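Long-range contact in glutathione S-transferase domain (Burkholderia graminis, PDB 4MF5), which probably transfers glutathione to electrophilic substrates: residues I148-G153 and W211-L215. Sequence-based numbering, arbitrary orientation.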
loop_
_atom_site.group_PDB
_atom_site.type_symbol
_atom_site.label_atom_id
_atom_site.label_comp_id
_atom_site.label_asym_id
_atom_site.label_seq_id
_atom_site.Cartn_x
_atom_site.Cartn_y
_atom_site.Cartn_z
ATOM N N ILE A 148 -2.128 7.773 3.247
ATOM C CA ILE A 148 -3.361 8.164 3.902
ATOM C C ILE A 148 -3.701 7.295 5.118
ATOM O O ILE A 148 -3.894 7.793 6.232
ATOM C CB ILE A 148 -4.529 8.141 2.904
ATOM C CG1 ILE A 148 -4.341 9.143 1.754
ATOM C CG2 ILE A 148 -5.877 8.311 3.622
ATOM C CD1 ILE A 148 -4.547 10.580 2.154
ATOM N N GLY A 149 -3.817 5.986 4.914
ATOM C CA GLY A 149 -4.248 5.130 6.015
ATOM C C GLY A 149 -3.294 5.153 7.193
ATOM O O GLY A 149 -3.697 5.377 8.340
ATOM N N PRO A 150 -2.009 4.916 6.937
ATOM C CA PRO A 150 -1.068 4.869 8.068
ATOM C C PRO A 150 -0.960 6.203 8.797
ATOM O O PRO A 150 -0.939 6.211 10.038
ATOM C CB PRO A 150 0.234 4.418 7.404
ATOM C CG PRO A 150 -0.220 3.614 6.222
ATOM C CD PRO A 150 -1.399 4.391 5.697
ATOM N N MET A 151 -0.893 7.314 8.071
ATOM C CA MET A 151 -0.657 8.601 8.718
ATOM C C MET A 151 -1.917 9.125 9.416
ATOM O O MET A 151 -1.843 9.620 10.544
ATOM C CB MET A 151 -0.093 9.596 7.711
ATOM C CG MET A 151 1.266 9.212 7.178
ATOM S SD MET A 151 2.544 9.140 8.476
ATOM C CE MET A 151 2.675 7.375 8.783
ATOM N N PHE A 152 -3.080 9.037 8.757
ATOM C CA PHE A 152 -4.307 9.410 9.433
ATOM C C PHE A 152 -4.489 8.521 10.662
ATOM O O PHE A 152 -4.937 8.981 11.714
ATOM C CB PHE A 152 -5.542 9.280 8.532
ATOM C CG PHE A 152 -5.686 10.316 7.422
ATOM C CD1 PHE A 152 -4.699 11.230 7.070
ATOM C CD2 PHE A 152 -6.865 10.330 6.705
ATOM C CE1 PHE A 152 -4.897 12.117 6.018
ATOM C CE2 PHE A 152 -7.064 11.206 5.648
ATOM C CZ PHE A 152 -6.087 12.091 5.298
ATOM N N GLY A 153 -4.165 7.242 10.549
ATOM C CA GLY A 153 -4.278 6.335 11.668
ATOM C C GLY A 153 -3.400 6.726 12.843
ATOM O O GLY A 153 -3.816 6.617 13.993
ATOM N N TRP A 211 -11.276 6.943 4.885
ATOM C CA TRP A 211 -10.255 7.476 5.779
ATOM C C TRP A 211 -10.427 8.970 6.031
ATOM O O TRP A 211 -10.230 9.429 7.143
ATOM C CB TRP A 211 -8.865 7.123 5.260
ATOM C CG TRP A 211 -8.425 5.784 5.752
ATOM C CD1 TRP A 211 -8.469 4.584 5.096
ATOM C CD2 TRP A 211 -7.965 5.508 7.064
ATOM N NE1 TRP A 211 -8.036 3.591 5.913
ATOM C CE2 TRP A 211 -7.711 4.128 7.130
ATOM C CE3 TRP A 211 -7.764 6.293 8.199
ATOM C CZ2 TRP A 211 -7.243 3.515 8.289
ATOM C CZ3 TRP A 211 -7.295 5.669 9.356
ATOM C CH2 TRP A 211 -7.044 4.308 9.388
ATOM N N VAL A 212 -10.776 9.739 4.997
ATOM C CA VAL A 212 -11.100 11.146 5.203
ATOM C C VAL A 212 -12.284 11.263 6.170
ATOM O O VAL A 212 -12.264 12.062 7.112
ATOM C CB VAL A 212 -11.363 11.871 3.872
ATOM C CG1 VAL A 212 -11.695 13.334 4.140
ATOM C CG2 VAL A 212 -10.183 11.768 2.928
ATOM N N ARG A 213 -13.314 10.447 5.928
ATOM C CA ARG A 213 -14.494 10.416 6.792
ATOM C C ARG A 213 -14.083 10.164 8.248
ATOM O O ARG A 213 -14.506 10.872 9.168
ATOM C CB ARG A 213 -15.462 9.344 6.308
ATOM C CG ARG A 213 -16.663 9.124 7.198
ATOM C CD ARG A 213 -17.563 8.042 6.625
ATOM N NE ARG A 213 -18.726 7.779 7.467
ATOM C CZ ARG A 213 -18.749 6.922 8.470
ATOM N NH1 ARG A 213 -17.669 6.225 8.793
ATOM N NH2 ARG A 213 -19.864 6.751 9.165
ATOM N N ASN A 214 -13.271 9.138 8.479
ATOM C CA ASN A 214 -12.875 8.749 9.841
ATOM C C ASN A 214 -12.036 9.835 10.503
ATOM O O ASN A 214 -12.163 10.084 11.705
ATOM C CB ASN A 214 -12.060 7.427 9.725
ATOM C CG ASN A 214 -11.883 6.643 11.002
ATOM O OD1 ASN A 214 -12.844 6.206 11.601
ATOM N ND2 ASN A 214 -10.619 6.340 11.347
ATOM N N LEU A 215 -11.150 10.462 9.725
ATOM C CA LEU A 215 -10.274 11.484 10.252
ATOM C C LEU A 215 -11.086 12.603 10.903
ATOM O O LEU A 215 -10.755 13.084 11.991
ATOM C CB LEU A 215 -9.401 12.027 9.136
ATOM C CG LEU A 215 -8.430 13.126 9.554
ATOM C CD1 LEU A 215 -7.346 12.563 10.437
ATOM C CD2 LEU A 215 -7.816 13.771 8.326
#
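In the all-helical C-terminal domain of this glutathione transferase, Trp211 fits as a knob among Ile148, Gly149, Phe152 and Gly153. The two helix segments run nearly parallel, with axes 5° apart and 10.3 Å between them at closest approach. Gly149 presents its backbone to the indole. Its CA lies over the five-membered ring of Trp211, 3.9 Å from the centroid, in a CH-pi contact. Gly149 O sits over the same face, 3.7 Å from Trp211 CH2. Phe152 CB packs against Trp211 CE3 at 3.7 Å.

The Phe152 ring lies between two aliphatic groups. Leu215 CD2 is centred over one face, 3.8 Å from the ring centroid and 10° off its normal. Ile148 CG2 is offset toward the rim on the opposite face. This methyl stands anti to the backbone N of Ile148 and also meets Trp211 CB at 3.6 Å. Trp211 O approaches the Phe152 ring edge at CD2.

Trp211 NE1 donates a hydrogen bond to OD1 of Asn52, a glutathione-binding residue on helix 51-63 of the N-terminal domain. The indole thus lies in the second shell of the glutathione site. Helix 170-190 packs on Ile148 and Phe152, while helix 231-242 meets Val212.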